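Local coordinates for cellulose-binding protein, X158 (Saccharophagus degradans, PDB 2X34), which binds the polyisoprenoid tail of ubiquinone-8 inside a YceI-like beta barrel and is implicated in plant cell wall breakdown, probably through electron or isoprenoid transport, at residues Y5-T10 with L170-P175; L135-A140 with V164-V169. All blocks are in the same frame, centred on the assembly; numbering follows the deposited sequence.

Interaction 1 (Y5-T10 with L170-P175); sequences YSLDAT and LFYEAP. With UQ8 (Ubiquinone-8), chain C.
Leu-7 lays a methyl over the ring of Tyr-172, its partner in a non-hydrogen-bonded antiparallel pair. CG stands anti to the backbone N (chi1 -175°), which carries the branch across to the neighbouring strand and sets CD1 3.7 Å from the Tyr-172 ring centroid, a CH-pi contact over the face, displaced toward the phenol end. The same Leu-7 CD1 meets CB of Leu-170 at 3.9 Å. The tyrosine suits a place at the border of core and pocket: its ring packs on Leu-7 and Leu-45, its hydroxyl bonds to the backbone O of Gln-44, and Tyr-172 OH lies 3.8 Å from C41 of ubiquinone-8, near the far end of the tail. Were Tyr-172 replaced by alanine, the CD1 methyl of Leu-7 would probably lose the ring it lies on, and the Gln-44 carbonyl this donor. Tyr-5 CG, beside its own N (chi1 -63°), leads the ring obliquely along the backbone of residues 172 to 174, with Tyr-5 CD1 3.5 Å from Ala-174 N.

Ser-6 and Glu-173 form the adjoining hydrogen-bonded pair, with two nearly straight backbone hydrogen bonds; a third, Asp-8 N to Phe-171 O at 2.7 Å, continues the ladder. On the Ser-6 side, a water donates to Glu-173 O and also binds Ser-6 OG. Asp-8 and Glu-173 keep their carboxylates apart, OD2 to OE2 5.0 Å, and Arg-126 bridges both, which probably offsets their mutual repulsion. The face of Leu-7 and Tyr-172 is largely apolar and turns to the pocket, where Tyr-172, with Leu-7 packed on its ring, faces the isoprenoid; the other is mixed, with Phe-171 beside the Asp-8 and Glu-173 carboxylates that Arg-126 pairs with.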
ATOM      1  N   TYR A   5       2.900  15.414   9.903  1.00 10.86           N
ATOM      2  CA  TYR A   5       2.551  14.095  10.465  1.00 10.57           C
ATOM      3  C   TYR A   5       3.626  13.046  10.129  1.00  9.66           C
ATOM      4  O   TYR A   5       4.252  13.113   9.086  1.00  9.97           O
ATOM      5  CB  TYR A   5       1.206  13.577   9.936  1.00 10.86           C
ATOM      6  CG  TYR A   5      -0.012  14.389  10.270  1.00 11.12           C
ATOM      7  CD1 TYR A   5      -0.826  14.062  11.365  1.00 13.11           C
ATOM      8  CD2 TYR A   5      -0.371  15.485   9.495  1.00 12.25           C
ATOM      9  CE1 TYR A   5      -1.965  14.813  11.670  1.00 13.51           C
ATOM     10  CE2 TYR A   5      -1.499  16.233   9.790  1.00 11.81           C
ATOM     11  CZ  TYR A   5      -2.281  15.907  10.880  1.00 14.33           C
ATOM     12  OH  TYR A   5      -3.379  16.680  11.128  1.00 16.20           O
ATOM     13  N   SER A   6       3.828  12.086  11.028  1.00  9.86           N
ATOM     14  CA  SER A   6       4.678  10.936  10.800  1.00 10.95           C
ATOM     15  C   SER A   6       3.811   9.701  10.798  1.00 10.18           C
ATOM     16  O   SER A   6       2.864   9.629  11.570  1.00  9.94           O
ATOM     17  CB  SER A   6       5.661  10.767  11.948  1.00 11.45           C
ATOM     18  OG  SER A   6       6.573  11.827  11.962  1.00 17.82           O
ATOM     19  N   LEU A   7       4.148   8.727   9.966  1.00  8.95           N
ATOM     20  CA  LEU A   7       3.422   7.453   9.990  1.00  9.80           C
ATOM     21  C   LEU A   7       3.792   6.707  11.289  1.00 10.51           C
ATOM     22  O   LEU A   7       4.988   6.622  11.629  1.00 11.16           O
ATOM     23  CB  LEU A   7       3.782   6.583   8.768  1.00  9.14           C
ATOM     24  CG  LEU A   7       2.952   5.288   8.665  1.00  9.12           C
ATOM     25  CD1 LEU A   7       1.611   5.590   8.017  1.00  5.29           C
ATOM     26  CD2 LEU A   7       3.747   4.198   7.861  1.00  7.93           C
ATOM     27  N   ASP A   8       2.775   6.186  11.995  1.00 10.11           N
ATOM     28  CA  ASP A   8       2.971   5.233  13.110  1.00 10.56           C
ATOM     29  C   ASP A   8       3.188   3.870  12.462  1.00 10.56           C
ATOM     30  O   ASP A   8       2.242   3.179  12.141  1.00 10.29           O
ATOM     31  CB  ASP A   8       1.743   5.227  14.052  1.00  9.76           C
ATOM     32  CG  ASP A   8       1.891   4.299  15.271  1.00 10.94           C
ATOM     33  OD1 ASP A   8       2.748   3.378  15.276  1.00  9.48           O
ATOM     34  OD2 ASP A   8       1.078   4.474  16.213  1.00  9.36           O
ATOM     35  N   ALA A   9       4.452   3.508  12.263  1.00 11.43           N
ATOM     36  CA  ALA A   9       4.811   2.376  11.413  1.00 12.34           C
ATOM     37  C   ALA A   9       4.355   1.062  11.986  1.00 13.07           C
ATOM     38  O   ALA A   9       3.914   0.201  11.251  1.00 12.79           O
ATOM     39  CB  ALA A   9       6.302   2.331  11.177  1.00 12.01           C
ATOM     40  N   THR A  10       4.457   0.893  13.295  1.00 14.00           N
ATOM     41  CA  THR A  10       4.061  -0.392  13.872  1.00 15.46           C
ATOM     42  C   THR A  10       2.525  -0.586  13.969  1.00 14.75           C
ATOM     43  O   THR A  10       2.040  -1.726  13.920  1.00 14.59           O
ATOM     44  CB  THR A  10       4.821  -0.676  15.206  1.00 15.77           C
ATOM     45  OG1 THR A  10       4.567   0.351  16.148  1.00 18.83           O
ATOM     46  CG2 THR A  10       6.340  -0.738  14.953  1.00 17.78           C
ATOM     47  N   LEU A 170      -3.743   3.062   7.953  1.00  2.84           N
ATOM     48  CA  LEU A 170      -2.549   3.815   8.296  1.00  2.94           C
ATOM     49  C   LEU A 170      -2.882   4.813   9.378  1.00  2.81           C
ATOM     50  O   LEU A 170      -3.973   5.425   9.367  1.00  2.74           O
ATOM     51  CB  LEU A 170      -2.032   4.607   7.084  1.00  2.39           C
ATOM     52  CG  LEU A 170      -1.924   3.844   5.771  1.00  4.03           C
ATOM     53  CD1 LEU A 170      -1.694   4.798   4.595  1.00  2.01           C
ATOM     54  CD2 LEU A 170      -0.845   2.793   5.849  1.00  2.00           C
ATOM     55  N   PHE A 171      -1.942   4.999  10.289  1.00  2.25           N
ATOM     56  CA  PHE A 171      -2.120   5.934  11.382  1.00  2.86           C
ATOM     57  C   PHE A 171      -0.983   6.929  11.286  1.00  3.02           C
ATOM     58  O   PHE A 171       0.213   6.552  11.277  1.00  3.62           O
ATOM     59  CB  PHE A 171      -2.095   5.220  12.751  1.00  2.97           C
ATOM     60  CG  PHE A 171      -3.197   4.214  12.942  1.00  3.13           C
ATOM     61  CD1 PHE A 171      -4.422   4.584  13.512  1.00  4.53           C
ATOM     62  CD2 PHE A 171      -3.026   2.897  12.536  1.00  3.83           C
ATOM     63  CE1 PHE A 171      -5.458   3.630  13.695  1.00  2.44           C
ATOM     64  CE2 PHE A 171      -4.054   1.955  12.710  1.00  3.73           C
ATOM     65  CZ  PHE A 171      -5.265   2.334  13.289  1.00  4.33           C
ATOM     66  N   TYR A 172      -1.348   8.193  11.168  1.00  2.87           N
ATOM     67  CA  TYR A 172      -0.386   9.274  11.094  1.00  3.41           C
ATOM     68  C   TYR A 172      -0.509  10.110  12.364  1.00  4.59           C
ATOM     69  O   TYR A 172      -1.629  10.337  12.866  1.00  3.60           O
ATOM     70  CB  TYR A 172      -0.645  10.137   9.859  1.00  3.54           C
ATOM     71  CG  TYR A 172      -0.222   9.516   8.563  1.00  2.76           C
ATOM     72  CD1 TYR A 172       1.070   9.707   8.073  1.00  2.93           C
ATOM     73  CD2 TYR A 172      -1.106   8.759   7.803  1.00  2.01           C
ATOM     74  CE1 TYR A 172       1.489   9.138   6.879  1.00  3.33           C
ATOM     75  CE2 TYR A 172      -0.690   8.167   6.592  1.00  3.16           C
ATOM     76  CZ  TYR A 172       0.609   8.375   6.135  1.00  3.18           C
ATOM     77  OH  TYR A 172       1.041   7.839   4.940  1.00  2.00           O
ATOM     78  N   GLU A 173       0.638  10.542  12.894  1.00  5.05           N
ATOM     79  CA  GLU A 173       0.678  11.295  14.150  1.00  6.36           C
ATOM     80  C   GLU A 173       1.367  12.639  13.995  1.00  6.79           C
ATOM     81  O   GLU A 173       2.453  12.719  13.447  1.00  5.57           O
ATOM     82  CB  GLU A 173       1.462  10.529  15.217  1.00  6.73           C
ATOM     83  CG  GLU A 173       0.698   9.429  15.863  1.00  9.55           C
ATOM     84  CD  GLU A 173      -0.095   9.817  17.109  1.00 10.15           C
ATOM     85  OE1 GLU A 173       0.006  10.929  17.659  1.00 13.37           O
ATOM     86  OE2 GLU A 173      -0.843   8.945  17.546  1.00 11.72           O
ATOM     87  N   ALA A 174       0.726  13.684  14.497  1.00  8.17           N
ATOM     88  CA  ALA A 174       1.345  15.004  14.555  1.00  9.89           C
ATOM     89  C   ALA A 174       2.356  14.988  15.688  1.00 11.42           C
ATOM     90  O   ALA A 174       2.226  14.189  16.589  1.00 11.33           O
ATOM     91  CB  ALA A 174       0.297  16.063  14.794  1.00  9.91           C
ATOM     92  N   PRO A 175       3.398  15.828  15.619  1.00 14.07           N
ATOM     93  CA  PRO A 175       4.342  15.985  16.745  1.00 15.68           C
ATOM     94  C   PRO A 175       3.706  16.231  18.122  1.00 17.13           C
ATOM     95  O   PRO A 175       2.865  17.133  18.274  1.00 17.51           O
ATOM     96  CB  PRO A 175       5.169  17.196  16.324  1.00 15.72           C
ATOM     97  CG  PRO A 175       5.260  17.057  14.841  1.00 15.08           C
ATOM     98  CD  PRO A 175       3.957  16.389  14.376  1.00 14.29           C
TER
HETATM   99  C45 UQ8 C7575      -5.478  11.552   2.950  1.00  8.01           C
HETATM  100  C44 UQ8 C7575      -4.342  11.620   3.905  1.00  6.15           C
HETATM  101  C46 UQ8 C7575      -4.556  12.495   5.123  1.00  6.01           C
HETATM  102  C43 UQ8 C7575      -3.185  10.940   3.727  1.00  6.71           C
HETATM  103  C42 UQ8 C7575      -2.838  10.024   2.562  1.00  6.12           C
HETATM  104  C41 UQ8 C7575      -2.145   8.784   3.161  1.00  8.82           C
HETATM  105  C39 UQ8 C7575      -1.709   7.843   2.076  1.00  5.87           C
HETATM  106  C40 UQ8 C7575      -0.407   8.165   1.409  1.00  7.11           C
HETATM  107  C38 UQ8 C7575      -2.477   6.794   1.728  1.00  5.69           C
HETATM  108  C37 UQ8 C7575      -2.125   5.791   0.646  1.00  4.92           C
HETATM  109  C36 UQ8 C7575      -3.150   5.918  -0.481  1.00  5.40           C
HETATM  110  C34 UQ8 C7575      -3.087   4.849  -1.555  1.00  6.65           C
HETATM  111  C35 UQ8 C7575      -4.144   4.893  -2.630  1.00  6.34           C
HETATM  112  C33 UQ8 C7575      -2.141   3.889  -1.544  1.00  7.39           C
HETATM  113  C32 UQ8 C7575      -2.026   2.808  -2.629  1.00  9.84           C
HETATM  114  C31 UQ8 C7575      -1.710   1.452  -1.988  1.00  8.62           C
HETATM  115  C29 UQ8 C7575      -1.215   0.445  -3.012  1.00  9.28           C
HETATM  116  C30 UQ8 C7575      -2.083   0.064  -4.190  1.00  9.27           C
HETATM  117  C28 UQ8 C7575       0.002  -0.098  -2.829  1.00  9.19           C
HETATM  118  C27 UQ8 C7575       0.634  -1.142  -3.754  1.00 10.10           C
HETATM  119  C26 UQ8 C7575       0.708  -2.427  -2.910  1.00  8.47           C
HETATM  120  C24 UQ8 C7575       1.425  -3.584  -3.597  1.00  7.79           C
HETATM  121  C25 UQ8 C7575       2.914  -3.550  -3.801  1.00  6.82           C
HETATM  122  C23 UQ8 C7575       0.670  -4.612  -3.989  1.00  8.79           C
HETATM  123  C22 UQ8 C7575       1.131  -5.886  -4.685  1.00 10.59           C
HETATM  124  C21 UQ8 C7575       0.825  -5.801  -6.194  1.00 10.56           C
HETATM  125  C19 UQ8 C7575       0.809  -7.122  -6.942  1.00  9.12           C
HETATM  126  C20 UQ8 C7575       0.374  -7.087  -8.382  1.00  8.29           C
HETATM  127  C18 UQ8 C7575       1.147  -8.296  -6.359  1.00 10.36           C
HETATM  128  C17 UQ8 C7575       1.134  -9.642  -7.116  1.00 10.17           C
HETATM  129  C16 UQ8 C7575       0.717 -10.703  -6.102  1.00 11.56           C
HETATM  130  C14 UQ8 C7575       0.566 -12.153  -6.556  1.00 12.82           C
HETATM  131  C15 UQ8 C7575      -0.518 -12.530  -7.536  1.00 11.89           C
HETATM  132  C13 UQ8 C7575       1.409 -13.084  -6.027  1.00 12.01           C
HETATM  133  C12 UQ8 C7575       1.381 -14.580  -6.361  1.00 13.07           C
HETATM  134  C11 UQ8 C7575       1.611 -15.433  -5.095  1.00 11.59           C
HETATM  135  C9  UQ8 C7575       1.476 -16.886  -5.464  1.00 12.70           C
HETATM  136  C10 UQ8 C7575       0.067 -17.444  -5.568  1.00  9.63           C
HETATM  137  C8  UQ8 C7575       2.600 -17.603  -5.662  1.00 14.13           C
HETATM  138  C7  UQ8 C7575       2.708 -19.072  -6.049  1.00 17.42           C
HETATM  139  C6  UQ8 C7575       3.539 -19.799  -5.028  1.00 18.60           C
HETATM  140  C1  UQ8 C7575       5.037 -19.782  -4.967  1.00 19.65           C
HETATM  141  C1M UQ8 C7575       5.918 -19.079  -5.970  1.00 21.41           C
HETATM  142  C2  UQ8 C7575       5.706 -20.538  -3.870  1.00 21.64           C
HETATM  143  O2  UQ8 C7575       6.934 -20.561  -3.797  1.00 21.93           O
HETATM  144  C3  UQ8 C7575       4.943 -21.297  -2.855  1.00 21.24           C
HETATM  145  O3  UQ8 C7575       5.620 -21.961  -1.848  1.00 25.35           O
HETATM  146  C3M UQ8 C7575       6.663 -22.926  -2.065  1.00 24.45           C
HETATM  147  C4  UQ8 C7575       3.464 -21.283  -2.937  1.00 21.21           C
HETATM  148  O4  UQ8 C7575       2.662 -21.909  -2.022  1.00 23.40           O
HETATM  149  C4M UQ8 C7575       2.894 -23.270  -1.643  1.00 25.07           C
HETATM  150  C5  UQ8 C7575       2.797 -20.548  -4.005  1.00 17.70           C
HETATM  151  O5  UQ8 C7575       1.577 -20.528  -3.989  1.00 18.81           O
HETATM  152  O   HOH W   1       5.036  13.166  14.325  1.00 23.55           O

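Interaction 2 (L135-A140 with V164-V169); sequences LLIKAA and VPVDFV. With UQ8 (Ubiquinone-8), chain C.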
ATOM      1  N   LEU A 135     -10.201  -1.884  -3.287  1.00 11.96           N
ATOM      2  CA  LEU A 135      -9.204  -1.304  -4.178  1.00 11.64           C
ATOM      3  C   LEU A 135      -8.515  -2.483  -4.860  1.00 11.41           C
ATOM      4  O   LEU A 135      -8.089  -3.423  -4.186  1.00 10.85           O
ATOM      5  CB  LEU A 135      -8.179  -0.515  -3.347  1.00 12.10           C
ATOM      6  CG  LEU A 135      -7.027   0.223  -4.021  1.00 12.71           C
ATOM      7  CD1 LEU A 135      -7.567   1.213  -5.052  1.00 13.89           C
ATOM      8  CD2 LEU A 135      -6.157   0.941  -2.970  1.00 12.23           C
ATOM      9  N   LEU A 136      -8.478  -2.464  -6.187  1.00 10.99           N
ATOM     10  CA  LEU A 136      -7.806  -3.504  -6.979  1.00 11.12           C
ATOM     11  C   LEU A 136      -6.586  -2.930  -7.726  1.00 11.21           C
ATOM     12  O   LEU A 136      -6.639  -1.834  -8.278  1.00 11.42           O
ATOM     13  CB  LEU A 136      -8.771  -4.098  -7.998  1.00 11.36           C
ATOM     14  CG  LEU A 136     -10.070  -4.742  -7.493  1.00 11.57           C
ATOM     15  CD1 LEU A 136     -10.967  -5.098  -8.669  1.00 13.21           C
ATOM     16  CD2 LEU A 136      -9.816  -5.968  -6.640  1.00 11.94           C
ATOM     17  N   ILE A 137      -5.500  -3.688  -7.725  1.00 10.30           N
ATOM     18  CA  ILE A 137      -4.317  -3.415  -8.525  1.00 10.53           C
ATOM     19  C   ILE A 137      -4.242  -4.471  -9.626  1.00  9.52           C
ATOM     20  O   ILE A 137      -4.420  -5.652  -9.337  1.00  8.51           O
ATOM     21  CB  ILE A 137      -3.029  -3.537  -7.670  1.00 10.22           C
ATOM     22  CG1 ILE A 137      -2.916  -2.386  -6.675  1.00 12.55           C
ATOM     23  CG2 ILE A 137      -1.759  -3.600  -8.565  1.00 13.42           C
ATOM     24  CD1 ILE A 137      -3.270  -1.013  -7.225  1.00 11.07           C
ATOM     25  N   LYS A 138      -4.017  -4.045 -10.873  1.00  8.89           N
ATOM     26  CA  LYS A 138      -3.799  -4.968 -11.987  1.00  8.93           C
ATOM     27  C   LYS A 138      -2.296  -5.056 -12.227  1.00  8.16           C
ATOM     28  O   LYS A 138      -1.648  -4.031 -12.454  1.00  8.78           O
ATOM     29  CB  LYS A 138      -4.513  -4.485 -13.242  1.00  9.58           C
ATOM     30  CG  LYS A 138      -6.038  -4.455 -13.107  1.00 12.20           C
ATOM     31  CD  LYS A 138      -6.689  -3.792 -14.298  1.00 17.16           C
ATOM     32  CE  LYS A 138      -8.230  -3.878 -14.226  1.00 20.49           C
ATOM     33  NZ  LYS A 138      -8.689  -5.266 -13.863  1.00 22.33           N
ATOM     34  N   ALA A 139      -1.748  -6.270 -12.166  1.00  6.75           N
ATOM     35  CA  ALA A 139      -0.305  -6.485 -12.266  1.00  5.41           C
ATOM     36  C   ALA A 139       0.258  -5.853 -13.524  1.00  4.77           C
ATOM     37  O   ALA A 139       1.350  -5.311 -13.496  1.00  3.91           O
ATOM     38  CB  ALA A 139       0.032  -7.994 -12.250  1.00  4.90           C
ATOM     39  N   ALA A 140      -0.502  -5.908 -14.620  1.00  4.99           N
ATOM     40  CA  ALA A 140       0.027  -5.498 -15.900  1.00  5.10           C
ATOM     41  C   ALA A 140       0.222  -3.986 -15.943  1.00  5.32           C
ATOM     42  O   ALA A 140       1.077  -3.511 -16.671  1.00  5.71           O
ATOM     43  CB  ALA A 140      -0.850  -5.982 -17.056  1.00  5.63           C
ATOM     44  N   VAL A 164      -5.254  -7.926  -8.064  1.00  4.75           N
ATOM     45  CA  VAL A 164      -4.853  -8.072  -6.679  1.00  4.26           C
ATOM     46  C   VAL A 164      -5.511  -7.022  -5.790  1.00  5.18           C
ATOM     47  O   VAL A 164      -5.173  -5.824  -5.902  1.00  5.28           O
ATOM     48  CB  VAL A 164      -3.330  -7.941  -6.565  1.00  4.18           C
ATOM     49  CG1 VAL A 164      -2.880  -7.903  -5.098  1.00  4.15           C
ATOM     50  CG2 VAL A 164      -2.633  -9.080  -7.330  1.00  2.98           C
ATOM     51  N   PRO A 165      -6.450  -7.451  -4.918  1.00  5.19           N
ATOM     52  CA  PRO A 165      -7.006  -6.508  -3.951  1.00  5.73           C
ATOM     53  C   PRO A 165      -5.944  -6.034  -2.963  1.00  5.82           C
ATOM     54  O   PRO A 165      -5.048  -6.808  -2.575  1.00  5.43           O
ATOM     55  CB  PRO A 165      -8.095  -7.321  -3.235  1.00  5.73           C
ATOM     56  CG  PRO A 165      -8.461  -8.415  -4.197  1.00  6.54           C
ATOM     57  CD  PRO A 165      -7.173  -8.744  -4.898  1.00  5.43           C
ATOM     58  N   VAL A 166      -6.057  -4.774  -2.566  1.00  6.11           N
ATOM     59  CA  VAL A 166      -5.136  -4.162  -1.615  1.00  6.26           C
ATOM     60  C   VAL A 166      -5.995  -3.427  -0.607  1.00  6.87           C
ATOM     61  O   VAL A 166      -6.988  -2.783  -0.982  1.00  7.11           O
ATOM     62  CB  VAL A 166      -4.164  -3.187  -2.322  1.00  6.68           C
ATOM     63  CG1 VAL A 166      -3.315  -2.436  -1.291  1.00  6.36           C
ATOM     64  CG2 VAL A 166      -3.275  -3.939  -3.333  1.00  5.44           C
ATOM     65  N   ASP A 167      -5.652  -3.590   0.671  1.00  6.64           N
ATOM     66  CA  ASP A 167      -6.312  -2.884   1.763  1.00  7.28           C
ATOM     67  C   ASP A 167      -5.283  -2.364   2.729  1.00  6.31           C
ATOM     68  O   ASP A 167      -4.250  -2.992   2.902  1.00  5.88           O
ATOM     69  CB  ASP A 167      -7.252  -3.845   2.483  1.00  8.33           C
ATOM     70  CG  ASP A 167      -8.509  -4.095   1.711  1.00 10.78           C
ATOM     71  OD1 ASP A 167      -9.395  -3.214   1.730  1.00 13.86           O
ATOM     72  OD2 ASP A 167      -8.615  -5.177   1.090  1.00 17.99           O
ATOM     73  N   PHE A 168      -5.546  -1.211   3.346  1.00  5.78           N
ATOM     74  CA  PHE A 168      -4.605  -0.648   4.308  1.00  5.39           C
ATOM     75  C   PHE A 168      -5.298   0.183   5.358  1.00  4.62           C
ATOM     76  O   PHE A 168      -6.345   0.764   5.118  1.00  5.40           O
ATOM     77  CB  PHE A 168      -3.522   0.199   3.603  1.00  4.64           C
ATOM     78  CG  PHE A 168      -4.082   1.262   2.666  1.00  4.89           C
ATOM     79  CD1 PHE A 168      -4.425   2.536   3.140  1.00  4.38           C
ATOM     80  CD2 PHE A 168      -4.245   0.990   1.307  1.00  5.53           C
ATOM     81  CE1 PHE A 168      -4.922   3.501   2.279  1.00  3.60           C
ATOM     82  CE2 PHE A 168      -4.750   1.940   0.450  1.00  4.53           C
ATOM     83  CZ  PHE A 168      -5.099   3.202   0.942  1.00  5.17           C
ATOM     84  N   VAL A 169      -4.719   0.195   6.551  1.00  4.55           N
ATOM     85  CA  VAL A 169      -5.129   1.109   7.611  1.00  4.15           C
ATOM     86  C   VAL A 169      -3.840   1.750   8.127  1.00  3.22           C
ATOM     87  O   VAL A 169      -2.944   1.054   8.632  1.00  2.83           O
ATOM     88  CB  VAL A 169      -5.906   0.387   8.725  1.00  3.57           C
ATOM     89  CG1 VAL A 169      -6.275   1.362   9.857  1.00  4.92           C
ATOM     90  CG2 VAL A 169      -7.190  -0.310   8.118  1.00  5.13           C
TER
HETATM   91  C45 UQ8 C7575      -5.478  11.552   2.950  1.00  8.01           C
HETATM   92  C44 UQ8 C7575      -4.342  11.620   3.905  1.00  6.15           C
HETATM   93  C46 UQ8 C7575      -4.556  12.495   5.123  1.00  6.01           C
HETATM   94  C43 UQ8 C7575      -3.185  10.940   3.727  1.00  6.71           C
HETATM   95  C42 UQ8 C7575      -2.838  10.024   2.562  1.00  6.12           C
HETATM   96  C41 UQ8 C7575      -2.145   8.784   3.161  1.00  8.82           C
HETATM   97  C39 UQ8 C7575      -1.709   7.843   2.076  1.00  5.87           C
HETATM   98  C40 UQ8 C7575      -0.407   8.165   1.409  1.00  7.11           C
HETATM   99  C38 UQ8 C7575      -2.477   6.794   1.728  1.00  5.69           C
HETATM  100  C37 UQ8 C7575      -2.125   5.791   0.646  1.00  4.92           C
HETATM  101  C36 UQ8 C7575      -3.150   5.918  -0.481  1.00  5.40           C
HETATM  102  C34 UQ8 C7575      -3.087   4.849  -1.555  1.00  6.65           C
HETATM  103  C35 UQ8 C7575      -4.144   4.893  -2.630  1.00  6.34           C
HETATM  104  C33 UQ8 C7575      -2.141   3.889  -1.544  1.00  7.39           C
HETATM  105  C32 UQ8 C7575      -2.026   2.808  -2.629  1.00  9.84           C
HETATM  106  C31 UQ8 C7575      -1.710   1.452  -1.988  1.00  8.62           C
HETATM  107  C29 UQ8 C7575      -1.215   0.445  -3.012  1.00  9.28           C
HETATM  108  C30 UQ8 C7575      -2.083   0.064  -4.190  1.00  9.27           C
HETATM  109  C28 UQ8 C7575       0.002  -0.098  -2.829  1.00  9.19           C
HETATM  110  C27 UQ8 C7575       0.634  -1.142  -3.754  1.00 10.10           C
HETATM  111  C26 UQ8 C7575       0.708  -2.427  -2.910  1.00  8.47           C
HETATM  112  C24 UQ8 C7575       1.425  -3.584  -3.597  1.00  7.79           C
HETATM  113  C25 UQ8 C7575       2.914  -3.550  -3.801  1.00  6.82           C
HETATM  114  C23 UQ8 C7575       0.670  -4.612  -3.989  1.00  8.79           C
HETATM  115  C22 UQ8 C7575       1.131  -5.886  -4.685  1.00 10.59           C
HETATM  116  C21 UQ8 C7575       0.825  -5.801  -6.194  1.00 10.56           C
HETATM  117  C19 UQ8 C7575       0.809  -7.122  -6.942  1.00  9.12           C
HETATM  118  C20 UQ8 C7575       0.374  -7.087  -8.382  1.00  8.29           C
HETATM  119  C18 UQ8 C7575       1.147  -8.296  -6.359  1.00 10.36           C
HETATM  120  C17 UQ8 C7575       1.134  -9.642  -7.116  1.00 10.17           C
HETATM  121  C16 UQ8 C7575       0.717 -10.703  -6.102  1.00 11.56           C
HETATM  122  C14 UQ8 C7575       0.566 -12.153  -6.556  1.00 12.82           C
HETATM  123  C15 UQ8 C7575      -0.518 -12.530  -7.536  1.00 11.89           C
HETATM  124  C13 UQ8 C7575       1.409 -13.084  -6.027  1.00 12.01           C
HETATM  125  C12 UQ8 C7575       1.381 -14.580  -6.361  1.00 13.07           C
HETATM  126  C11 UQ8 C7575       1.611 -15.433  -5.095  1.00 11.59           C
HETATM  127  C9  UQ8 C7575       1.476 -16.886  -5.464  1.00 12.70           C
HETATM  128  C10 UQ8 C7575       0.067 -17.444  -5.568  1.00  9.63           C
HETATM  129  C8  UQ8 C7575       2.600 -17.603  -5.662  1.00 14.13           C
HETATM  130  C7  UQ8 C7575       2.708 -19.072  -6.049  1.00 17.42           C
HETATM  131  C6  UQ8 C7575       3.539 -19.799  -5.028  1.00 18.60           C
HETATM  132  C1  UQ8 C7575       5.037 -19.782  -4.967  1.00 19.65           C
HETATM  133  C1M UQ8 C7575       5.918 -19.079  -5.970  1.00 21.41           C
HETATM  134  C2  UQ8 C7575       5.706 -20.538  -3.870  1.00 21.64           C
HETATM  135  O2  UQ8 C7575       6.934 -20.561  -3.797  1.00 21.93           O
HETATM  136  C3  UQ8 C7575       4.943 -21.297  -2.855  1.00 21.24           C
HETATM  137  O3  UQ8 C7575       5.620 -21.961  -1.848  1.00 25.35           O
HETATM  138  C3M UQ8 C7575       6.663 -22.926  -2.065  1.00 24.45           C
HETATM  139  C4  UQ8 C7575       3.464 -21.283  -2.937  1.00 21.21           C
HETATM  140  O4  UQ8 C7575       2.662 -21.909  -2.022  1.00 23.40           O
HETATM  141  C4M UQ8 C7575       2.894 -23.270  -1.643  1.00 25.07           C
HETATM  142  C5  UQ8 C7575       2.797 -20.548  -4.005  1.00 17.70           C
HETATM  143  O5  UQ8 C7575       1.577 -20.528  -3.989  1.00 18.81           O
HETATM  144  O   HOH W   2      -9.463  -3.939  -1.506  1.00 16.18           O
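Ile-137 and Val-164 exchange two backbone hydrogen bonds and Val-166 N gives a third to Leu-135 O at 2.9 Å, joining strands 135-138 and 164-169, which run antiparallel at 134°. One bond of the exchange, Ile-137 N to Val-164 O, approaches from above the carbonyl plane. Pro-165 has no N-H to give, and it falls opposite Leu-136 in a non-hydrogen-bonded pair. There its CG meets Leu-136 CD2 at 3.7 Å, on the face turned from the ligand.

Ile-137, Val-164 and Val-166 point to the other face. Ile-137 CG1 packs on Val-166 CG2 at 3.7 Å, and Ile-137 CD1 reaches methyl C30 of ubiquinone-8 at 3.4 Å. Val-164 CG2 touches C20, another methyl of the tail. Phe-168 takes the crowded position between its backbone N and carbonyl carbon (chi1 52°), which brings the ring beside the isoprenoid tail: CZ is 3.6 Å from C34, while Leu-135 CD2 abuts the ring edge at CE2, 3.8 Å away. A water accepts from Leu-135 N and lies within donating distance of Val-166 O and Asp-167 OD2.

Branched aliphatics and a phenylalanine suit a wall against polyprene, since they offer methyls and ring carbons that need no polar partner. Contact with the tail along this wall is van der Waals, consistent with a site for a long isoprenoid.

Overall arrangement
Strand 163-173 belongs to both contacts and pairs on its two edges: with strand 3-20 in interaction 1 and with strand 126-138 in interaction 2, whose centres lie 22 Å apart. Together they help close the curled antiparallel sheet, consistent with the lipocalin-like barrel of YceI proteins. Interaction 2 is buried near the centre of the protein and lines the pocket with aliphatic side chains and a phenylalanine. Interaction 1, farther out and partly buried, brings the two chain ends together; only its inward face reaches the isoprenoid, near the tail end remote from the quinone ring, while its outer side is mixed, with charge and water at the edge.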